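Local coordinates for diaminopimelate decarboxylase (Phaeodactylum tricornutum, PDB 7JPJ), which probably decarboxylates diaminopimelate in lysine biosynthesis with the help of pyridoxal 5'-phosphate, working as an obligate dimer, at residues R145-V150 against G175-L180; V150-F155 against T165-P170; V292-D297 against G384-M389; I331-G336 against E377-A382. All coordinates share one frame; numbering follows the deposited sequence.

Contact 1. Residues R145-V150 against G175-L180; sequences RVNPGV and GIWHEL
The amide of Asn147 meets the indole of Trp177 at its edge: CG lies in the ring plane beside CE3 and CZ3, and the two planes stand 85° apart. Asn147 ND2 comes to 3.4 Å from Trp177 CZ3. Over the centre of one indole face sits ND1 of the neighbouring His178, 3.8 Å above the plane. The imidazole in turn has Pro148 O over one face and Glu179 CG over the opposite face, both toward the rim. With CG anti to the backbone N (chi1 -175°), the amide group of Asn147 is carried out on Trp177's face of the sheet, beside the indole. Its OD1 accepts from Gly149 N at 3.2 Å, the donor above the amide plane, which closes an Asx turn; ND2 donates to Gly169 O. With an alanine in its place, the Gly149 N-H and Gly169 O would probably lose these partners and a gap would open at the indole edge. Gly149 has backbone angles that themselves call for glycine, and a CB there would also run into His178 CE1. Trp177 NE1 bonds to Thr302 OG1 of the second subunit. In the backbone, Ile176 N donates to Arg145 O at 3.0 Å, and Asn147 N to Ile176 O. Strand 176-177 is thus a short parallel extension beside the C-terminal end of barrel strand 141-147, the end at which TIM-barrel enzymes carry their active sites.

Contact 2. Residues V150-F155 against T165-P170; sequences VGSGGF and TNVGGP
A single side-chain oxygen, Asn166 OD1, takes backbone N-H groups from both segments, each in the amide plane and each on its own lone pair. Ser152 N donates at 2.8 Å from the ND2 side of this oxygen, and Gly168 N at 3.2 Å from the CB side. The amide also gives back: Asn166 ND2 makes a straight (171°) but weak bond to Ser152 O, so the side chain pairs with the N-H and C=O of one residue much as a neighbouring strand would. Chi1 of -147° swings the amide across to Ser152, and chi2 of -77° turns its oxygen to the two N-H groups. The bond from Gly168 N makes an Asx turn of 166-168, set in a glycine-rich loop that leaves barrel strand 141-147 at its C-terminal end, and the turn holds the returning limb against Gly151 and Ser152. Glycines let the two backbones approach closely: CA of Gly151 is 3.9 Å from CA of Gly168. A side chain on Gly151 would strike both Asn166 OD1 and Gly168 O; in its absence, Gly151 CA makes a CA-H...O contact of 3.4 Å to that carbonyl. At the backbone angles of Gly169 a CB would jam against the carbonyl O of Gly168, which calls for glycine. Beyond the amide, Ser152 OG lies against Val167 CG2, 3.3 Å away. The side chain of Val167 also packs on His203. At the far end of the limb, Pro170 O accepts a hydrogen bond from Thr301 OG1 of the second subunit.

Contact 3. Residues V292-D297 against G384-M389; sequences VSKVQD and GDILVM
Ser293 O is approached by two neighbouring residues of the other strand: Leu387 N donates to it at 2.8 Å, and Ile386 CA adds a CA-H...O contact at 3.3 Å. Asp385 O is served likewise, by Val295 N at 2.8 Å, nearly in line with the carbonyl, and more loosely by Lys294 CA. Ser293 N returns a bond to Leu387 O at 3.0 Å, and Gly384 N closes the ladder on Val295 O at 2.9 Å. Ser293 with Leu387 is therefore a hydrogen-bonded antiparallel pair, flanked by the non-hydrogen-bonded pairs Val292 with Val388 and Lys294 with Ile386. On the face of Val292 and Ile386 the two branched side chains touch through Val292 CG1 and Ile386 CG2, 3.6 Å apart; both methyls stand anti to their own backbone N (chi1 of Val292 -175°). Helix 14-24 packs on this face, Ala17 and Ile21 lying against Ile386. On the other face Leu387 CB passes Ser293 OG at 3.9 Å, and Leu312 touches both residues. The carboxylate of Asp385 turns to other partners, OD2 to Ala382 N and Arg379, OD1 to Gly336 N. The four backbone bonds from Ser293 and Val295 to residues 384-387 satisfy their N-H and C=O groups inside a buried sheet, which probably allows Val292 and Ile386 to pack toward the helix and Leu387 toward Leu312 and strand 331-334.

Contact 4. Residues I331-G336 against E377-A382; sequences ITILPG and ELRAAA
Apolar side chains meet at Ile333, whose CD1 lies 3.6 Å from Leu378 CD1, the two side chains crossing at about a right angle, while Ile333 CG2 rests on Ala381 CB at 3.8 Å. Leu378 reaches Ile331 with its other branch: CD2 lies 3.9 Å from Ile331 CG2 and beside the Ile331 carbonyl oxygen. The second kind of contact is made by Arg379. Its chain runs extended from a CG anti to the backbone N (chi1 170°), with CD passing Ile333 O at 3.4 Å, and carries the guanidinium past Ile333 to Pro335. Pro335 N lies over one face of that flat group, 3.8 Å above its plane, and Pro335 CB is 3.6 Å from NH2; Ile333 CG2 sits at the edge, in plane. Partners outside the two segments fix its rotation: NE bonds to Val343 O, NH2 to Asp342 O, and NH1 forms a salt bridge to Asp385 OD2. A leucine here would probably leave Asp385 without this counter-charge and the carbonyls of Asp342 and Val343 without these donors. The strand axes, 6.1 Å apart and 25° from parallel, are joined by side chains rather than by a backbone ladder. Strand 331-334 pairs with 386-390 and strand 373-379 with 347-353, so their inward residues meet, with Leu310 and Leu387, in the interior of the mixed sheet, consistent with the C-terminal beta domain of fold-type III pyridoxal-phosphate enzymes.

Overall arrangement
The contacts form two clusters. Contacts 1 and 2 share Val150 and have centres 11 Å apart; contact 2 is nested within the loop that contact 1 closes. Contacts 3 and 4, centres 8 Å apart, meet through strands 386-390 and 331-334, where Leu334 N is 2.8 Å from Ile386 O. The clusters are far apart, with centres of contacts 1 and 3 about 46 Å from each other. The side chains of Arg145 and Val167 are about 7 and 8 Å from that of Lys60, the predicted cofactor-attachment lysine, which carries no cofactor here, and about 12 and 7 Å from the bound D-lysine; contacts 3 and 4 lie away from these sites. Contacts 1, 2 and 3 all touch the second subunit.

Contact 1. Residues R145-V150 against G175-L180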
loop_
_atom_site.group_PDB
_atom_site.type_symbol
_atom_site.label_atom_id
_atom_site.label_comp_id
_atom_site.label_asym_id
_atom_site.label_seq_id
_atom_site.Cartn_x
_atom_site.Cartn_y
_atom_site.Cartn_z
ATOM N N ARG A 145 18.208 14.243 16.163
ATOM C CA ARG A 145 18.472 12.967 15.512
ATOM C C ARG A 145 19.648 13.110 14.555
ATOM O O ARG A 145 19.664 14.010 13.709
ATOM C CB ARG A 145 17.247 12.446 14.757
ATOM C CG ARG A 145 17.577 11.205 13.935
ATOM C CD ARG A 145 16.359 10.390 13.544
ATOM N NE ARG A 145 16.743 9.253 12.708
ATOM C CZ ARG A 145 15.923 8.271 12.348
ATOM N NH1 ARG A 145 14.660 8.279 12.751
ATOM N NH2 ARG A 145 16.366 7.280 11.585
ATOM N N VAL A 146 20.623 12.215 14.684
ATOM C CA VAL A 146 21.864 12.277 13.921
ATOM C C VAL A 146 21.905 11.119 12.935
ATOM O O VAL A 146 21.562 9.982 13.280
ATOM C CB VAL A 146 23.094 12.240 14.851
ATOM C CG1 VAL A 146 24.383 12.294 14.043
ATOM C CG2 VAL A 146 23.036 13.375 15.859
ATOM N N ASN A 147 22.310 11.417 11.699
ATOM C CA ASN A 147 22.729 10.387 10.759
ATOM C C ASN A 147 24.209 10.131 11.003
ATOM O O ASN A 147 25.052 10.937 10.588
ATOM C CB ASN A 147 22.475 10.812 9.310
ATOM C CG ASN A 147 22.787 9.710 8.303
ATOM O OD1 ASN A 147 23.465 8.732 8.616
ATOM N ND2 ASN A 147 22.292 9.872 7.083
ATOM N N PRO A 148 24.567 9.024 11.663
ATOM C CA PRO A 148 25.964 8.821 12.081
ATOM C C PRO A 148 26.946 8.647 10.935
ATOM O O PRO A 148 28.147 8.513 11.196
ATOM C CB PRO A 148 25.894 7.538 12.928
ATOM C CG PRO A 148 24.441 7.343 13.241
ATOM C CD PRO A 148 23.702 7.909 12.074
ATOM N N GLY A 149 26.488 8.649 9.687
ATOM C CA GLY A 149 27.349 8.389 8.557
ATOM C C GLY A 149 27.395 6.943 8.125
ATOM O O GLY A 149 28.104 6.619 7.165
ATOM N N VAL A 150 26.662 6.062 8.802
ATOM C CA VAL A 150 26.635 4.646 8.467
ATOM C C VAL A 150 25.228 4.136 8.739
ATOM O O VAL A 150 24.486 4.710 9.541
ATOM C CB VAL A 150 27.704 3.861 9.266
ATOM C CG1 VAL A 150 27.316 3.761 10.736
ATOM C CG2 VAL A 150 27.940 2.489 8.658
ATOM N N GLY A 175 17.546 12.027 9.771
ATOM C CA GLY A 175 18.481 12.671 10.674
ATOM C C GLY A 175 19.404 13.653 9.970
ATOM O O GLY A 175 19.410 13.805 8.749
ATOM N N ILE A 176 20.204 14.330 10.784
ATOM C CA ILE A 176 21.160 15.322 10.309
ATOM C C ILE A 176 22.486 14.635 10.030
ATOM O O ILE A 176 22.948 13.801 10.816
ATOM C CB ILE A 176 21.326 16.457 11.335
ATOM C CG1 ILE A 176 19.960 16.999 11.760
ATOM C CG2 ILE A 176 22.191 17.572 10.772
ATOM C CD1 ILE A 176 20.037 18.173 12.713
ATOM N N TRP A 177 23.098 14.984 8.900
ATOM C CA TRP A 177 24.382 14.407 8.521
ATOM C C TRP A 177 25.426 14.686 9.595
ATOM O O TRP A 177 25.545 15.813 10.084
ATOM C CB TRP A 177 24.827 14.978 7.171
ATOM C CG TRP A 177 25.926 14.208 6.494
ATOM C CD1 TRP A 177 27.069 14.722 5.950
ATOM C CD2 TRP A 177 25.985 12.791 6.279
ATOM N NE1 TRP A 177 27.834 13.716 5.414
ATOM C CE2 TRP A 177 27.192 12.521 5.604
ATOM C CE3 TRP A 177 25.136 11.723 6.596
ATOM C CZ2 TRP A 177 27.571 11.231 5.240
ATOM C CZ3 TRP A 177 25.514 10.446 6.235
ATOM C CH2 TRP A 177 26.721 10.209 5.563
ATOM N N HIS A 178 26.183 13.648 9.959
ATOM C CA HIS A 178 27.094 13.745 11.097
ATOM C C HIS A 178 28.141 14.833 10.906
ATOM O O HIS A 178 28.605 15.422 11.891
ATOM C CB HIS A 178 27.778 12.401 11.341
ATOM C CG HIS A 178 28.801 12.051 10.307
ATOM N ND1 HIS A 178 28.469 11.500 9.088
ATOM C CD2 HIS A 178 30.149 12.176 10.309
ATOM C CE1 HIS A 178 29.568 11.300 8.383
ATOM N NE2 HIS A 178 30.601 11.701 9.100
ATOM N N GLU A 179 28.529 15.114 9.658
ATOM C CA GLU A 179 29.564 16.115 9.420
ATOM C C GLU A 179 29.077 17.519 9.745
ATOM O O GLU A 179 29.889 18.389 10.073
ATOM C CB GLU A 179 30.052 16.045 7.976
ATOM C CG GLU A 179 30.567 14.677 7.570
ATOM C CD GLU A 179 31.683 14.755 6.546
ATOM O OE1 GLU A 179 32.596 13.903 6.599
ATOM O OE2 GLU A 179 31.644 15.667 5.687
ATOM N N LEU A 180 27.768 17.760 9.662
ATOM C CA LEU A 180 27.218 19.035 10.102
ATOM C C LEU A 180 27.299 19.200 11.615
ATOM O O LEU A 180 27.303 20.333 12.104
ATOM C CB LEU A 180 25.768 19.170 9.631
ATOM C CG LEU A 180 25.585 19.298 8.118
ATOM C CD1 LEU A 180 24.109 19.358 7.752
ATOM C CD2 LEU A 180 26.329 20.519 7.600
#

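Contact 2. Residues V150-F155 against T165-P170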
loop_
_atom_site.group_PDB
_atom_site.type_symbol
_atom_site.label_atom_id
_atom_site.label_comp_id
_atom_site.label_asym_id
_atom_site.label_seq_id
_atom_site.Cartn_x
_atom_site.Cartn_y
_atom_site.Cartn_z
ATOM N N VAL A 150 26.662 6.062 8.802
ATOM C CA VAL A 150 26.635 4.646 8.467
ATOM C C VAL A 150 25.228 4.136 8.739
ATOM O O VAL A 150 24.486 4.710 9.541
ATOM C CB VAL A 150 27.704 3.861 9.266
ATOM C CG1 VAL A 150 27.316 3.761 10.736
ATOM C CG2 VAL A 150 27.940 2.489 8.658
ATOM N N GLY A 151 24.851 3.065 8.045
ATOM C CA GLY A 151 23.518 2.520 8.196
ATOM C C GLY A 151 23.512 1.063 8.601
ATOM O O GLY A 151 24.389 0.611 9.341
ATOM N N SER A 152 22.485 0.343 8.180
ATOM C CA SER A 152 22.356 -1.096 8.502
ATOM C C SER A 152 23.222 -1.919 7.548
ATOM O O SER A 152 22.902 -1.965 6.358
ATOM C CB SER A 152 20.912 -1.461 8.414
ATOM O OG SER A 152 20.160 -0.754 9.382
ATOM N N GLY A 153 24.302 -2.517 8.049
ATOM C CA GLY A 153 25.220 -3.309 7.201
ATOM C C GLY A 153 26.668 -2.869 7.305
ATOM O O GLY A 153 27.508 -3.571 6.742
ATOM N N GLY A 154 26.948 -1.770 8.004
ATOM C CA GLY A 154 28.315 -1.220 8.045
ATOM C C GLY A 154 28.578 -0.502 6.738
ATOM O O GLY A 154 27.665 0.202 6.261
ATOM N N PHE A 155 29.769 -0.692 6.158
ATOM C CA PHE A 155 30.085 -0.092 4.835
ATOM C C PHE A 155 29.911 -1.163 3.758
ATOM O O PHE A 155 30.809 -1.277 2.909
ATOM C CB PHE A 155 31.512 0.460 4.822
ATOM C CG PHE A 155 31.639 1.851 4.256
ATOM C CD1 PHE A 155 30.801 2.869 4.683
ATOM C CD2 PHE A 155 32.595 2.143 3.298
ATOM C CE1 PHE A 155 30.921 4.149 4.163
ATOM C CE2 PHE A 155 32.711 3.421 2.775
ATOM C CZ PHE A 155 31.876 4.423 3.212
ATOM N N THR A 165 18.292 1.845 -0.268
ATOM C CA THR A 165 17.551 2.501 0.803
ATOM C C THR A 165 18.050 2.026 2.161
ATOM O O THR A 165 18.380 0.852 2.344
ATOM C CB THR A 165 16.056 2.215 0.670
ATOM O OG1 THR A 165 15.841 0.800 0.610
ATOM C CG2 THR A 165 15.500 2.858 -0.585
ATOM N N ASN A 166 18.094 2.946 3.120
ATOM C CA ASN A 166 18.686 2.643 4.414
ATOM C C ASN A 166 18.160 3.620 5.454
ATOM O O ASN A 166 17.733 4.732 5.133
ATOM C CB ASN A 166 20.216 2.702 4.351
ATOM C CG ASN A 166 20.876 1.711 5.284
ATOM O OD1 ASN A 166 20.938 1.928 6.494
ATOM N ND2 ASN A 166 21.372 0.612 4.726
ATOM N N VAL A 167 18.199 3.179 6.717
ATOM C CA VAL A 167 17.841 4.041 7.842
ATOM C C VAL A 167 18.947 5.015 8.202
ATOM O O VAL A 167 18.710 5.949 8.979
ATOM C CB VAL A 167 17.487 3.208 9.089
ATOM C CG1 VAL A 167 16.154 2.499 8.903
ATOM C CG2 VAL A 167 18.593 2.203 9.390
ATOM N N GLY A 168 20.150 4.821 7.667
ATOM C CA GLY A 168 21.258 5.722 7.917
ATOM C C GLY A 168 22.289 5.592 6.820
ATOM O O GLY A 168 22.203 4.719 5.954
ATOM N N GLY A 169 23.276 6.480 6.868
ATOM C CA GLY A 169 24.347 6.471 5.903
ATOM C C GLY A 169 24.159 7.519 4.825
ATOM O O GLY A 169 23.229 8.332 4.873
ATOM N N PRO A 170 25.045 7.518 3.823
ATOM C CA PRO A 170 24.949 8.534 2.761
ATOM C C PRO A 170 23.726 8.380 1.872
ATOM O O PRO A 170 23.363 9.339 1.181
ATOM C CB PRO A 170 26.247 8.335 1.965
ATOM C CG PRO A 170 26.638 6.916 2.232
ATOM C CD PRO A 170 26.197 6.619 3.635
#

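Contact 3. Residues V292-D297 against G384-M389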
loop_
_atom_site.group_PDB
_atom_site.type_symbol
_atom_site.label_atom_id
_atom_site.label_comp_id
_atom_site.label_asym_id
_atom_site.label_seq_id
_atom_site.Cartn_x
_atom_site.Cartn_y
_atom_site.Cartn_z
ATOM N N VAL A 292 -7.361 -12.880 10.081
ATOM C CA VAL A 292 -8.270 -14.020 10.092
ATOM C C VAL A 292 -9.213 -13.864 8.907
ATOM O O VAL A 292 -10.024 -12.930 8.869
ATOM C CB VAL A 292 -9.049 -14.121 11.409
ATOM C CG1 VAL A 292 -9.888 -15.383 11.435
ATOM C CG2 VAL A 292 -8.096 -14.085 12.589
ATOM N N SER A 293 -9.112 -14.774 7.941
ATOM C CA SER A 293 -9.928 -14.736 6.737
ATOM C C SER A 293 -10.496 -16.121 6.456
ATOM O O SER A 293 -10.134 -17.111 7.099
ATOM C CB SER A 293 -9.123 -14.242 5.527
ATOM O OG SER A 293 -8.140 -15.192 5.152
ATOM N N LYS A 294 -11.392 -16.183 5.476
ATOM C CA LYS A 294 -12.009 -17.430 5.056
ATOM C C LYS A 294 -11.607 -17.754 3.625
ATOM O O LYS A 294 -11.371 -16.859 2.808
ATOM C CB LYS A 294 -13.539 -17.369 5.173
ATOM C CG LYS A 294 -14.079 -18.051 6.428
ATOM C CD LYS A 294 -15.583 -17.853 6.600
ATOM C CE LYS A 294 -15.934 -17.463 8.035
ATOM N NZ LYS A 294 -16.364 -18.635 8.856
ATOM N N VAL A 295 -11.520 -19.051 3.334
ATOM C CA VAL A 295 -11.265 -19.538 1.982
ATOM C C VAL A 295 -12.597 -19.501 1.237
ATOM O O VAL A 295 -13.456 -20.362 1.433
ATOM C CB VAL A 295 -10.654 -20.941 1.985
ATOM C CG1 VAL A 295 -10.240 -21.341 0.577
ATOM C CG2 VAL A 295 -9.465 -20.997 2.933
ATOM N N GLN A 296 -12.778 -18.494 0.385
ATOM C CA GLN A 296 -14.030 -18.322 -0.340
ATOM C C GLN A 296 -14.045 -19.022 -1.691
ATOM O O GLN A 296 -15.117 -19.130 -2.298
ATOM C CB GLN A 296 -14.330 -16.831 -0.533
ATOM C CG GLN A 296 -13.185 -16.035 -1.132
ATOM C CD GLN A 296 -13.438 -15.631 -2.572
ATOM O OE1 GLN A 296 -14.465 -15.976 -3.158
ATOM N NE2 GLN A 296 -12.494 -14.900 -3.155
ATOM N N ASP A 297 -12.901 -19.504 -2.174
ATOM C CA ASP A 297 -12.851 -20.206 -3.449
ATOM C C ASP A 297 -11.551 -20.995 -3.540
ATOM O O ASP A 297 -10.554 -20.651 -2.902
ATOM C CB ASP A 297 -12.967 -19.239 -4.632
ATOM C CG ASP A 297 -13.481 -19.913 -5.890
ATOM O OD1 ASP A 297 -13.626 -21.154 -5.899
ATOM O OD2 ASP A 297 -13.741 -19.199 -6.877
ATOM N N GLY A 384 -14.831 -22.399 2.962
ATOM C CA GLY A 384 -15.404 -22.101 4.259
ATOM C C GLY A 384 -14.433 -22.244 5.410
ATOM O O GLY A 384 -14.755 -21.815 6.526
ATOM N N ASP A 385 -13.264 -22.834 5.183
ATOM C CA ASP A 385 -12.273 -22.967 6.237
ATOM C C ASP A 385 -11.571 -21.634 6.478
ATOM O O ASP A 385 -11.515 -20.760 5.610
ATOM C CB ASP A 385 -11.248 -24.046 5.882
ATOM C CG ASP A 385 -11.814 -25.449 5.998
ATOM O OD1 ASP A 385 -12.800 -25.636 6.742
ATOM O OD2 ASP A 385 -11.275 -26.364 5.341
ATOM N N ILE A 386 -11.030 -21.490 7.681
ATOM C CA ILE A 386 -10.398 -20.249 8.110
ATOM C C ILE A 386 -8.907 -20.320 7.816
ATOM O O ILE A 386 -8.248 -21.314 8.141
ATOM C CB ILE A 386 -10.650 -20.001 9.606
ATOM C CG1 ILE A 386 -12.152 -19.948 9.887
ATOM C CG2 ILE A 386 -9.958 -18.731 10.065
ATOM C CD1 ILE A 386 -12.502 -20.115 11.347
ATOM N N LEU A 387 -8.375 -19.270 7.195
ATOM C CA LEU A 387 -6.939 -19.100 7.019
ATOM C C LEU A 387 -6.467 -17.996 7.954
ATOM O O LEU A 387 -7.084 -16.929 8.017
ATOM C CB LEU A 387 -6.589 -18.762 5.568
ATOM C CG LEU A 387 -5.099 -18.832 5.209
ATOM C CD1 LEU A 387 -4.903 -19.440 3.830
ATOM C CD2 LEU A 387 -4.441 -17.460 5.286
ATOM N N VAL A 388 -5.386 -18.255 8.683
ATOM C CA VAL A 388 -4.869 -17.322 9.678
ATOM C C VAL A 388 -3.438 -16.967 9.304
ATOM O O VAL A 388 -2.564 -17.841 9.270
ATOM C CB VAL A 388 -4.934 -17.907 11.098
ATOM C CG1 VAL A 388 -4.215 -16.992 12.079
ATOM C CG2 VAL A 388 -6.378 -18.117 11.520
ATOM N N MET A 389 -3.200 -15.688 9.027
ATOM C CA MET A 389 -1.863 -15.177 8.749
ATOM C C MET A 389 -1.337 -14.522 10.020
ATOM O O MET A 389 -1.809 -13.451 10.415
ATOM C CB MET A 389 -1.880 -14.184 7.589
ATOM C CG MET A 389 -1.455 -14.776 6.255
ATOM S SD MET A 389 -1.459 -13.570 4.906
ATOM C CE MET A 389 0.295 -13.415 4.576
#

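Contact 4. Residues I331-G336 against E377-A382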
loop_
_atom_site.group_PDB
_atom_site.type_symbol
_atom_site.label_atom_id
_atom_site.label_comp_id
_atom_site.label_asym_id
_atom_site.label_seq_id
_atom_site.Cartn_x
_atom_site.Cartn_y
_atom_site.Cartn_z
ATOM N N ILE A 331 1.294 -19.246 8.239
ATOM C CA ILE A 331 -0.070 -19.461 7.772
ATOM C C ILE A 331 -0.579 -20.786 8.319
ATOM O O ILE A 331 0.063 -21.826 8.141
ATOM C CB ILE A 331 -0.147 -19.443 6.234
ATOM C CG1 ILE A 331 0.274 -18.070 5.708
ATOM C CG2 ILE A 331 -1.546 -19.801 5.773
ATOM C CD1 ILE A 331 0.599 -18.049 4.239
ATOM N N THR A 332 -1.730 -20.744 8.984
ATOM C CA THR A 332 -2.390 -21.929 9.507
ATOM C C THR A 332 -3.834 -21.937 9.032
ATOM O O THR A 332 -4.509 -20.902 9.055
ATOM C CB THR A 332 -2.341 -21.972 11.041
ATOM O OG1 THR A 332 -0.982 -22.107 11.474
ATOM C CG2 THR A 332 -3.151 -23.143 11.574
ATOM N N ILE A 333 -4.302 -23.102 8.597
ATOM C CA ILE A 333 -5.671 -23.280 8.131
ATOM C C ILE A 333 -6.426 -24.092 9.172
ATOM O O ILE A 333 -6.036 -25.221 9.493
ATOM C CB ILE A 333 -5.715 -23.959 6.756
ATOM C CG1 ILE A 333 -5.211 -22.989 5.688
ATOM C CG2 ILE A 333 -7.127 -24.436 6.443
ATOM C CD1 ILE A 333 -5.036 -23.623 4.339
ATOM N N LEU A 334 -7.507 -23.515 9.700
ATOM C CA LEU A 334 -8.349 -24.132 10.712
ATOM C C LEU A 334 -9.722 -24.463 10.134
ATOM O O LEU A 334 -10.168 -23.818 9.180
ATOM C CB LEU A 334 -8.515 -23.211 11.926
ATOM C CG LEU A 334 -7.211 -22.857 12.646
ATOM C CD1 LEU A 334 -7.422 -21.722 13.633
ATOM C CD2 LEU A 334 -6.635 -24.084 13.339
ATOM N N PRO A 335 -10.414 -25.464 10.683
ATOM C CA PRO A 335 -11.729 -25.832 10.141
ATOM C C PRO A 335 -12.750 -24.727 10.361
ATOM O O PRO A 335 -12.861 -24.171 11.457
ATOM C CB PRO A 335 -12.096 -27.099 10.921
ATOM C CG PRO A 335 -11.300 -27.004 12.183
ATOM C CD PRO A 335 -10.012 -26.343 11.795
ATOM N N GLY A 336 -13.502 -24.413 9.303
ATOM C CA GLY A 336 -14.614 -23.480 9.408
ATOM C C GLY A 336 -15.711 -23.931 10.352
ATOM O O GLY A 336 -16.631 -23.153 10.628
ATOM N N GLU A 377 2.965 -26.016 2.551
ATOM C CA GLU A 377 2.236 -27.214 2.949
ATOM C C GLU A 377 1.346 -26.856 4.132
ATOM O O GLU A 377 1.843 -26.559 5.223
ATOM C CB GLU A 377 3.201 -28.344 3.298
ATOM C CG GLU A 377 2.647 -29.747 3.059
ATOM C CD GLU A 377 3.602 -30.841 3.518
ATOM O OE1 GLU A 377 3.155 -31.801 4.190
ATOM O OE2 GLU A 377 4.808 -30.737 3.210
ATOM N N LEU A 378 0.033 -26.859 3.915
ATOM C CA LEU A 378 -0.938 -26.525 4.948
ATOM C C LEU A 378 -1.967 -27.643 5.058
ATOM O O LEU A 378 -1.936 -28.625 4.312
ATOM C CB LEU A 378 -1.626 -25.184 4.661
ATOM C CG LEU A 378 -0.748 -24.070 4.100
ATOM C CD1 LEU A 378 -1.581 -23.083 3.300
ATOM C CD2 LEU A 378 -0.012 -23.368 5.226
ATOM N N ARG A 379 -2.878 -27.490 6.017
ATOM C CA ARG A 379 -3.994 -28.414 6.136
ATOM C C ARG A 379 -4.884 -28.308 4.907
ATOM O O ARG A 379 -5.149 -27.210 4.408
ATOM C CB ARG A 379 -4.799 -28.112 7.403
ATOM C CG ARG A 379 -6.122 -28.862 7.509
ATOM C CD ARG A 379 -6.924 -28.409 8.722
ATOM N NE ARG A 379 -8.262 -28.997 8.759
ATOM C CZ ARG A 379 -9.338 -28.440 8.208
ATOM N NH1 ARG A 379 -9.233 -27.282 7.572
ATOM N NH2 ARG A 379 -10.518 -29.039 8.289
ATOM N N ALA A 380 -5.319 -29.456 4.399
ATOM C CA ALA A 380 -6.268 -29.477 3.294
ATOM C C ALA A 380 -7.477 -28.625 3.636
ATOM O O ALA A 380 -8.120 -28.825 4.670
ATOM C CB ALA A 380 -6.691 -30.913 2.991
ATOM N N ALA A 381 -7.772 -27.657 2.776
ATOM C CA ALA A 381 -8.793 -26.658 3.049
ATOM C C ALA A 381 -9.979 -26.857 2.120
ATOM O O ALA A 381 -9.812 -26.942 0.898
ATOM C CB ALA A 381 -8.231 -25.244 2.891
ATOM N N ALA A 382 -11.167 -26.947 2.703
ATOM C CA ALA A 382 -12.404 -26.834 1.955
ATOM C C ALA A 382 -12.869 -25.382 1.960
ATOM O O ALA A 382 -12.416 -24.562 2.763
ATOM C CB ALA A 382 -13.485 -27.738 2.547
#